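SusD homolog (Bacteroides thetaiotaomicron VPI-5482, PDB 3FDH) probably binds glycans at the bacterial cell surface, as a SusD/RagB-family lipoprotein that works with an outer-membrane transporter in nutrient uptake. Local coordinates at residues F185-Y199 / K229-I242. Sequence-based numbering, arbitrary orientation. Where two conformers were deposited one is given.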
ATOM      1  N   PHE A 185       7.546 -15.189  -8.543  1.00 30.11           N
ATOM      2  CA  PHE A 185       7.043 -15.349  -7.179  1.00 31.52           C
ATOM      3  C   PHE A 185       5.654 -14.738  -6.990  1.00 32.34           C
ATOM      4  O   PHE A 185       5.037 -14.868  -5.936  1.00 36.36           O
ATOM      5  CB  PHE A 185       8.000 -14.738  -6.142  1.00 31.70           C
ATOM      6  CG  PHE A 185       9.358 -15.365  -6.124  1.00 30.39           C
ATOM      7  CD1 PHE A 185       9.487 -16.746  -6.088  1.00 31.05           C
ATOM      8  CD2 PHE A 185      10.496 -14.575  -6.101  1.00 31.81           C
ATOM      9  CE1 PHE A 185      10.747 -17.314  -6.069  1.00 31.21           C
ATOM     10  CE2 PHE A 185      11.736 -15.134  -6.067  1.00 31.72           C
ATOM     11  CZ  PHE A 185      11.876 -16.501  -6.051  1.00 31.68           C
ATOM     12  N   LEU A 186       5.149 -14.096  -8.027  1.00 32.39           N
ATOM     13  CA  LEU A 186       3.839 -13.491  -7.931  1.00 31.57           C
ATOM     14  C   LEU A 186       2.804 -14.462  -8.468  1.00 32.23           C
ATOM     15  O   LEU A 186       1.870 -14.840  -7.763  1.00 33.79           O
ATOM     16  CB  LEU A 186       3.812 -12.167  -8.680  1.00 32.32           C
ATOM     17  CG  LEU A 186       2.952 -11.087  -8.087  1.00 36.08           C
ATOM     18  CD1 LEU A 186       3.463 -10.755  -6.642  1.00 37.03           C
ATOM     19  CD2 LEU A 186       3.020  -9.871  -9.009  1.00 32.72           C
ATOM     20  N   TYR A 187       3.013 -14.938  -9.690  1.00 30.53           N
ATOM     21  CA  TYR A 187       2.012 -15.762 -10.359  1.00 29.82           C
ATOM     22  C   TYR A 187       2.477 -17.093 -10.977  1.00 30.07           C
ATOM     23  O   TYR A 187       1.727 -17.760 -11.679  1.00 30.66           O
ATOM     24  CB  TYR A 187       1.293 -14.942 -11.414  1.00 29.22           C
ATOM     25  CG  TYR A 187       0.389 -13.839 -10.884  1.00 30.20           C
ATOM     26  CD1 TYR A 187      -0.696 -14.112 -10.079  1.00 22.56           C
ATOM     27  CD2 TYR A 187       0.576 -12.540 -11.276  1.00 26.41           C
ATOM     28  CE1 TYR A 187      -1.560 -13.119  -9.675  1.00 24.84           C
ATOM     29  CE2 TYR A 187      -0.275 -11.545 -10.886  1.00 27.25           C
ATOM     30  CZ  TYR A 187      -1.323 -11.823 -10.058  1.00 26.84           C
ATOM     31  OH  TYR A 187      -2.184 -10.832  -9.678  1.00 28.27           O
ATOM     32  N   ALA A 188       3.706 -17.489 -10.699  1.00 30.32           N
ATOM     33  CA  ALA A 188       4.191 -18.800 -11.149  1.00 31.15           C
ATOM     34  C   ALA A 188       4.047 -19.000 -12.642  1.00 30.80           C
ATOM     35  O   ALA A 188       3.731 -20.102 -13.133  1.00 31.78           O
ATOM     36  CB  ALA A 188       3.483 -19.923 -10.384  1.00 30.60           C
ATOM     37  N   GLY A 189       4.275 -17.908 -13.355  1.00 30.19           N
ATOM     38  CA  GLY A 189       4.309 -17.909 -14.822  1.00 30.70           C
ATOM     39  C   GLY A 189       2.992 -17.741 -15.549  1.00 30.87           C
ATOM     40  O   GLY A 189       2.939 -17.772 -16.779  1.00 30.12           O
ATOM     41  N   ASP A 190       1.924 -17.564 -14.780  1.00 31.17           N
ATOM     42  CA  ASP A 190       0.588 -17.356 -15.369  1.00 31.89           C
ATOM     43  C   ASP A 190       0.427 -15.939 -15.949  1.00 31.02           C
ATOM     44  O   ASP A 190       0.117 -14.989 -15.211  1.00 31.42           O
ATOM     45  CB  ASP A 190      -0.487 -17.602 -14.316  1.00 32.91           C
ATOM     46  CG  ASP A 190      -1.870 -17.682 -14.921  1.00 36.59           C
ATOM     47  OD1 ASP A 190      -2.083 -17.084 -15.993  1.00 32.42           O
ATOM     48  OD2 ASP A 190      -2.728 -18.350 -14.324  1.00 36.16           O
ATOM     49  N   ALA A 191       0.597 -15.819 -17.271  1.00 30.25           N
ATOM     50  CA  ALA A 191       0.542 -14.500 -17.950  1.00 31.03           C
ATOM     51  C   ALA A 191      -0.831 -13.832 -17.916  1.00 30.84           C
ATOM     52  O   ALA A 191      -0.948 -12.603 -17.981  1.00 29.91           O
ATOM     53  CB  ALA A 191       1.027 -14.598 -19.403  1.00 31.44           C
ATOM     54  N   ASP A 192      -1.864 -14.656 -17.814  1.00 31.20           N
ATOM     55  CA  ASP A 192      -3.248 -14.139 -17.813  1.00 32.72           C
ATOM     56  C   ASP A 192      -3.525 -13.413 -16.514  1.00 31.05           C
ATOM     57  O   ASP A 192      -4.252 -12.433 -16.489  1.00 30.42           O
ATOM     58  CB  ASP A 192      -4.278 -15.250 -18.028  1.00 33.21           C
ATOM     59  CG  ASP A 192      -4.254 -15.810 -19.455  1.00 40.45           C
ATOM     60  OD1 ASP A 192      -3.826 -15.090 -20.390  1.00 41.97           O
ATOM     61  OD2 ASP A 192      -4.671 -16.976 -19.636  1.00 43.77           O
ATOM     62  N   LYS A 193      -2.925 -13.909 -15.439  1.00 31.32           N
ATOM     63  CA  LYS A 193      -3.034 -13.280 -14.119  1.00 31.16           C
ATOM     64  C   LYS A 193      -2.219 -11.990 -14.104  1.00 30.30           C
ATOM     65  O   LYS A 193      -2.633 -10.979 -13.554  1.00 29.84           O
ATOM     66  CB  LYS A 193      -2.626 -14.240 -13.006  1.00 31.68           C
ATOM     67  CG  LYS A 193      -3.649 -15.338 -12.827  1.00 36.36           C
ATOM     68  CD  LYS A 193      -3.447 -16.095 -11.552  1.00 41.21           C
ATOM     69  CE  LYS A 193      -4.640 -16.981 -11.274  1.00 42.65           C
ATOM     70  NZ  LYS A 193      -4.548 -17.612  -9.959  1.00 49.12           N
ATOM     71  N   TRP A 194      -1.070 -12.006 -14.757  1.00 29.12           N
ATOM     72  CA  TRP A 194      -0.303 -10.765 -14.860  1.00 28.51           C
ATOM     73  C   TRP A 194      -1.097  -9.727 -15.638  1.00 28.06           C
ATOM     74  O   TRP A 194      -1.082  -8.537 -15.330  1.00 28.67           O
ATOM     75  CB  TRP A 194       1.069 -10.952 -15.514  1.00 28.33           C
ATOM     76  CG  TRP A 194       2.132 -11.430 -14.565  1.00 27.48           C
ATOM     77  CD1 TRP A 194       2.438 -12.728 -14.259  1.00 27.62           C
ATOM     78  CD2 TRP A 194       3.027 -10.621 -13.806  1.00 23.77           C
ATOM     79  NE1 TRP A 194       3.478 -12.772 -13.349  1.00 27.37           N
ATOM     80  CE2 TRP A 194       3.866 -11.492 -13.073  1.00 26.22           C
ATOM     81  CE3 TRP A 194       3.245  -9.240 -13.715  1.00 29.44           C
ATOM     82  CZ2 TRP A 194       4.863 -11.041 -12.252  1.00 26.60           C
ATOM     83  CZ3 TRP A 194       4.242  -8.792 -12.882  1.00 29.90           C
ATOM     84  CH2 TRP A 194       5.038  -9.686 -12.158  1.00 27.92           C
ATOM     85  N   LEU A 195      -1.809 -10.196 -16.642  1.00 28.93           N
ATOM     86  CA  LEU A 195      -2.571  -9.306 -17.516  1.00 30.05           C
ATOM     87  C   LEU A 195      -3.667  -8.656 -16.663  1.00 29.86           C
ATOM     88  O   LEU A 195      -3.925  -7.452 -16.731  1.00 29.79           O
ATOM     89  CB  LEU A 195      -3.127 -10.093 -18.721  1.00 30.45           C
ATOM     90  CG  LEU A 195      -3.709  -9.308 -19.888  1.00 37.69           C
ATOM     91  CD1 LEU A 195      -2.650  -8.428 -20.537  1.00 39.31           C
ATOM     92  CD2 LEU A 195      -4.225 -10.333 -20.885  1.00 39.48           C
ATOM     93  N   LYS A 196      -4.282  -9.468 -15.814  1.00 30.01           N
ATOM     94  CA  LYS A 196      -5.322  -8.949 -14.886  1.00 29.48           C
ATOM     95  C   LYS A 196      -4.747  -7.908 -13.933  1.00 29.13           C
ATOM     96  O   LYS A 196      -5.375  -6.893 -13.623  1.00 30.68           O
ATOM     97  CB  LYS A 196      -5.966 -10.069 -14.089  1.00 30.38           C
ATOM     98  CG  LYS A 196      -6.874 -10.921 -14.884  1.00 29.91           C
ATOM     99  CD  LYS A 196      -7.485 -11.989 -14.027  1.00 32.47           C
ATOM    100  CE  LYS A 196      -8.497 -12.780 -14.790  1.00 35.60           C
ATOM    101  NZ  LYS A 196      -8.885 -13.986 -14.003  1.00 35.40           N
ATOM    102  N   PHE A 197      -3.546  -8.203 -13.461  1.00 27.55           N
ATOM    103  CA  PHE A 197      -2.795  -7.323 -12.553  1.00 27.75           C
ATOM    104  C   PHE A 197      -2.509  -6.007 -13.293  1.00 28.68           C
ATOM    105  O   PHE A 197      -2.731  -4.907 -12.768  1.00 27.68           O
ATOM    106  CB  PHE A 197      -1.514  -8.042 -12.063  1.00 27.75           C
ATOM    107  CG  PHE A 197      -0.618  -7.240 -11.147  1.00 28.05           C
ATOM    108  CD1 PHE A 197      -1.121  -6.249 -10.290  1.00 26.80           C
ATOM    109  CD2 PHE A 197       0.738  -7.556 -11.071  1.00 28.02           C
ATOM    110  CE1 PHE A 197      -0.253  -5.518  -9.439  1.00 21.67           C
ATOM    111  CE2 PHE A 197       1.593  -6.860 -10.218  1.00 29.60           C
ATOM    112  CZ  PHE A 197       1.081  -5.873  -9.378  1.00 26.10           C
ATOM    113  N   ALA A 198      -2.070  -6.102 -14.543  1.00 30.50           N
ATOM    114  CA  ALA A 198      -1.775  -4.859 -15.320  1.00 28.23           C
ATOM    115  C   ALA A 198      -3.030  -3.965 -15.439  1.00 27.79           C
ATOM    116  O   ALA A 198      -2.969  -2.757 -15.299  1.00 26.91           O
ATOM    117  CB  ALA A 198      -1.232  -5.195 -16.717  1.00 27.47           C
ATOM    118  N   TYR A 199      -4.173  -4.576 -15.695  1.00 28.16           N
ATOM    119  CA  TYR A 199      -5.439  -3.821 -15.811  1.00 27.99           C
ATOM    120  C   TYR A 199      -5.860  -3.261 -14.486  1.00 27.22           C
ATOM    121  O   TYR A 199      -6.465  -2.202 -14.406  1.00 30.19           O
ATOM    122  CB  TYR A 199      -6.587  -4.663 -16.396  1.00 27.65           C
ATOM    123  CG  TYR A 199      -6.542  -4.676 -17.894  1.00 28.96           C
ATOM    124  CD1 TYR A 199      -6.825  -3.523 -18.629  1.00 29.52           C
ATOM    125  CD2 TYR A 199      -6.196  -5.822 -18.583  1.00 31.46           C
ATOM    126  CE1 TYR A 199      -6.757  -3.515 -19.992  1.00 33.68           C
ATOM    127  CE2 TYR A 199      -6.148  -5.832 -19.974  1.00 31.98           C
ATOM    128  CZ  TYR A 199      -6.422  -4.679 -20.663  1.00 34.52           C
ATOM    129  OH  TYR A 199      -6.364  -4.702 -22.035  1.00 36.52           O
ATOM    130  N   LYS A 229     -11.549  -6.328 -16.497  1.00 28.54           N
ATOM    131  CA  LYS A 229     -10.501  -7.120 -17.124  0.50 29.36           C
ATOM    132  C   LYS A 229      -9.412  -7.505 -16.127  1.00 30.01           C
ATOM    133  O   LYS A 229      -8.339  -7.998 -16.503  1.00 28.52           O
ATOM    134  CB  LYS A 229      -9.915  -6.349 -18.307  0.50 29.83           C
ATOM    135  CG  LYS A 229     -10.902  -6.208 -19.473  0.50 30.07           C
ATOM    136  CD  LYS A 229     -10.321  -5.416 -20.646  0.50 30.47           C
ATOM    137  CE  LYS A 229     -11.299  -5.343 -21.832  0.50 30.81           C
ATOM    138  NZ  LYS A 229     -12.592  -4.646 -21.535  0.50 28.43           N
ATOM    139  N   SER A 230      -9.718  -7.292 -14.852  1.00 29.15           N
ATOM    140  CA  SER A 230      -8.784  -7.589 -13.789  1.00 27.90           C
ATOM    141  C   SER A 230      -9.225  -8.746 -12.907  1.00 29.34           C
ATOM    142  O   SER A 230      -9.932  -9.640 -13.349  1.00 29.92           O
ATOM    143  CB  SER A 230      -8.538  -6.333 -12.994  1.00 26.74           C
ATOM    144  OG  SER A 230      -7.471  -6.492 -12.080  1.00 28.71           O
ATOM    145  N   PHE A 231      -8.795  -8.708 -11.656  1.00 29.78           N
ATOM    146  CA  PHE A 231      -9.046  -9.784 -10.687  1.00 29.97           C
ATOM    147  C   PHE A 231     -10.512 -10.136 -10.561  1.00 30.40           C
ATOM    148  O   PHE A 231     -11.339  -9.271 -10.406  1.00 29.94           O
ATOM    149  CB  PHE A 231      -8.538  -9.421  -9.284  1.00 29.81           C
ATOM    150  CG  PHE A 231      -7.158  -8.771  -9.255  1.00 30.57           C
ATOM    151  CD1 PHE A 231      -6.104  -9.299 -10.001  1.00 29.42           C
ATOM    152  CD2 PHE A 231      -6.891  -7.756  -8.361  1.00 32.85           C
ATOM    153  CE1 PHE A 231      -4.828  -8.752  -9.946  1.00 31.35           C
ATOM    154  CE2 PHE A 231      -5.598  -7.178  -8.284  1.00 30.09           C
ATOM    155  CZ  PHE A 231      -4.556  -7.713  -9.096  1.00 28.37           C
ATOM    156  N   THR A 232     -10.799 -11.434 -10.576  1.00 31.59           N
ATOM    157  CA  THR A 232     -12.171 -11.947 -10.489  1.00 34.24           C
ATOM    158  C   THR A 232     -12.481 -12.400  -9.063  1.00 33.71           C
ATOM    159  O   THR A 232     -13.634 -12.619  -8.700  1.00 34.37           O
ATOM    160  CB  THR A 232     -12.384 -13.154 -11.417  1.00 35.20           C
ATOM    161  OG1 THR A 232     -11.602 -14.252 -10.951  1.00 42.69           O
ATOM    162  CG2 THR A 232     -11.970 -12.843 -12.839  1.00 37.22           C
ATOM    163  N   SER A 233     -11.414 -12.552  -8.286  1.00 32.52           N
ATOM    164  CA  SER A 233     -11.477 -12.941  -6.876  1.00 32.67           C
ATOM    165  C   SER A 233     -10.132 -12.711  -6.210  1.00 31.37           C
ATOM    166  O   SER A 233      -9.161 -12.331  -6.855  1.00 33.21           O
ATOM    167  CB  SER A 233     -11.812 -14.418  -6.702  1.00 34.99           C
ATOM    168  OG  SER A 233     -10.702 -15.200  -7.101  1.00 31.59           O
ATOM    169  N   ALA A 234     -10.091 -12.959  -4.911  1.00 30.28           N
ATOM    170  CA  ALA A 234      -8.851 -12.801  -4.152  1.00 30.63           C
ATOM    171  C   ALA A 234      -7.803 -13.768  -4.701  1.00 31.49           C
ATOM    172  O   ALA A 234      -6.596 -13.557  -4.616  1.00 34.04           O
ATOM    173  CB  ALA A 234      -9.077 -13.018  -2.671  1.00 29.83           C
ATOM    174  N   ASP A 235      -8.263 -14.829  -5.322  1.00 32.84           N
ATOM    175  CA  ASP A 235      -7.314 -15.796  -5.841  1.00 34.52           C
ATOM    176  C   ASP A 235      -6.518 -15.240  -6.988  1.00 34.74           C
ATOM    177  O   ASP A 235      -5.448 -15.734  -7.313  1.00 36.98           O
ATOM    178  CB  ASP A 235      -8.008 -17.085  -6.237  1.00 36.58           C
ATOM    179  CG  ASP A 235      -8.493 -17.842  -5.041  1.00 44.96           C
ATOM    180  OD1 ASP A 235      -7.914 -17.621  -3.946  1.00 50.91           O
ATOM    181  OD2 ASP A 235      -9.443 -18.650  -5.189  1.00 51.10           O
ATOM    182  N   ASP A 236      -7.002 -14.155  -7.554  1.00 32.02           N
ATOM    183  CA  ASP A 236      -6.334 -13.588  -8.706  1.00 31.25           C
ATOM    184  C   ASP A 236      -5.416 -12.478  -8.276  1.00 29.53           C
ATOM    185  O   ASP A 236      -4.617 -11.956  -9.079  1.00 28.87           O
ATOM    186  CB  ASP A 236      -7.345 -12.954  -9.691  1.00 32.40           C
ATOM    187  CG  ASP A 236      -7.979 -13.940 -10.621  1.00 33.22           C
ATOM    188  OD1 ASP A 236      -7.550 -15.108 -10.666  1.00 34.67           O
ATOM    189  OD2 ASP A 236      -8.918 -13.531 -11.335  1.00 33.89           O
ATOM    190  N   GLN A 237      -5.571 -12.069  -7.021  1.00 28.60           N
ATOM    191  CA  GLN A 237      -4.892 -10.829  -6.582  1.00 26.95           C
ATOM    192  C   GLN A 237      -3.388 -10.995  -6.595  1.00 28.29           C
ATOM    193  O   GLN A 237      -2.868 -12.087  -6.570  1.00 27.08           O
ATOM    194  CB  GLN A 237      -5.412 -10.333  -5.230  1.00 27.30           C
ATOM    195  CG  GLN A 237      -4.853 -11.101  -4.039  1.00 28.91           C
ATOM    196  CD  GLN A 237      -5.602 -10.874  -2.772  1.00 32.26           C
ATOM    197  OE1 GLN A 237      -6.365  -9.911  -2.652  1.00 27.14           O
ATOM    198  NE2 GLN A 237      -5.428 -11.800  -1.807  1.00 26.52           N
ATOM    199  N   ALA A 238      -2.710  -9.855  -6.697  1.00 27.83           N
ATOM    200  CA  ALA A 238      -1.242  -9.811  -6.785  1.00 30.54           C
ATOM    201  C   ALA A 238      -0.624  -9.875  -5.399  1.00 30.51           C
ATOM    202  O   ALA A 238      -0.461  -8.868  -4.719  1.00 31.27           O
ATOM    203  CB  ALA A 238      -0.806  -8.598  -7.504  1.00 27.82           C
ATOM    204  N   ALA A 239      -0.334 -11.110  -5.018  1.00 30.32           N
ATOM    205  CA  ALA A 239       0.182 -11.427  -3.703  1.00 30.45           C
ATOM    206  C   ALA A 239       1.521 -12.104  -3.790  1.00 30.75           C
ATOM    207  O   ALA A 239       1.704 -13.065  -4.498  1.00 31.08           O
ATOM    208  CB  ALA A 239      -0.792 -12.334  -2.969  1.00 27.79           C
ATOM    209  N   PHE A 240       2.436 -11.573  -3.012  1.00 30.05           N
ATOM    210  CA  PHE A 240       3.768 -12.145  -2.852  1.00 31.39           C
ATOM    211  C   PHE A 240       3.571 -12.966  -1.610  1.00 32.36           C
ATOM    212  O   PHE A 240       3.544 -12.421  -0.493  1.00 32.74           O
ATOM    213  CB  PHE A 240       4.785 -11.040  -2.638  1.00 31.31           C
ATOM    214  CG  PHE A 240       6.184 -11.518  -2.491  1.00 32.23           C
ATOM    215  CD1 PHE A 240       6.890 -11.969  -3.584  1.00 27.45           C
ATOM    216  CD2 PHE A 240       6.826 -11.461  -1.262  1.00 38.32           C
ATOM    217  CE1 PHE A 240       8.191 -12.401  -3.470  1.00 33.15           C
ATOM    218  CE2 PHE A 240       8.146 -11.893  -1.135  1.00 40.79           C
ATOM    219  CZ  PHE A 240       8.825 -12.385  -2.252  1.00 32.98           C
ATOM    220  N   ASP A 241       3.430 -14.277  -1.818  1.00 31.53           N
ATOM    221  CA  ASP A 241       3.022 -15.171  -0.771  1.00 33.47           C
ATOM    222  C   ASP A 241       4.021 -16.301  -0.588  1.00 35.31           C
ATOM    223  O   ASP A 241       3.654 -17.455  -0.649  1.00 35.11           O
ATOM    224  CB  ASP A 241       1.653 -15.708  -1.187  1.00 34.28           C
ATOM    225  CG  ASP A 241       0.858 -16.329  -0.036  1.00 42.36           C
ATOM    226  OD1 ASP A 241       1.240 -16.240   1.152  1.00 41.83           O
ATOM    227  OD2 ASP A 241      -0.206 -16.901  -0.343  1.00 47.94           O
ATOM    228  N   ILE A 242       5.281 -15.952  -0.383  1.00 35.38           N
ATOM    229  CA  ILE A 242       6.323 -16.967  -0.252  1.00 37.26           C
ATOM    230  C   ILE A 242       6.960 -16.930   1.131  1.00 36.71           C
ATOM    231  O   ILE A 242       7.997 -17.540   1.376  1.00 34.54           O
ATOM    232  CB  ILE A 242       7.416 -16.851  -1.380  1.00 38.83           C
ATOM    233  CG1 ILE A 242       8.325 -15.630  -1.162  1.00 44.38           C
ATOM    234  CG2 ILE A 242       6.752 -16.806  -2.759  1.00 38.24           C
ATOM    235  CD1 ILE A 242       9.492 -15.500  -2.169  1.00 47.42           C
TER
HETATM  236  O   HOH W   1       3.177 -15.745  -4.213  1.00 30.78           O
HETATM  237  O   HOH W   2      -0.250 -13.537  -6.662  1.00 36.76           O
HETATM  238  O   HOH W   3       0.954 -15.430  -5.313  1.00 47.22           O
HETATM  239  O   HOH W   4      -4.609 -11.947 -11.674  1.00 39.34           O
HETATM  240  O   HOH W   5      -2.912 -16.388  -8.119  1.00 41.11           O
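Lys196 and Ser230 bring the two backbones closest, their CA atoms 3.9 Å apart, and from there 229-242 runs back past the first turns of helix 191-208 to strand 238-240, where Leu186 faces Phe240. No direct backbone hydrogen bond spans that far end; waters do, one linking Phe185 O to Asp241 N and another Leu186 O to Ala239 N. At the near end Ser230 OG donates to Lys196 O at 2.6 Å, coming in from above the carbonyl plane. Lys196 stretches its extended chain along the Ser230 backbone, and NZ reaches Asp236 OD2 at 2.7 Å from above the carboxylate plane. The same oxygen also accepts from Thr232 N and Thr232 OG1, which pins the carboxylate and probably favours its charged form; Lys193 NZ adds a long salt bridge to OD1. An asparagine in place of Asp236 would probably leave Lys196 without its countercharge and weaken the grip on Thr232 N and OG1. Next door, Tyr187 OH donates to Asp236 O at 2.7 Å, tilted 17° from the carbonyl plane, and its ring carries Lys193 CB over one face. Phe197 swings CG anti to its backbone N (chi1 178°), and the ring takes Ala238 CB squarely over its centre, a CH-pi contact 3.6 Å from the centroid. At the two ends, Ile242 CD1 sits over a face of Phe185 and Lys229 CB over a face of Tyr199, while NZ of Lys229 turns to Asp225. Helix 106-127 covers Phe197 further in, and strand 238-240 pairs antiparallel with strand 330-331, Phe240 bonding to Thr330. Helices 191-208 and 216-228 thus form a helical hairpin whose entry and exit segments are clasped together, within the largely helical, TPR-related fold of SusD-like proteins.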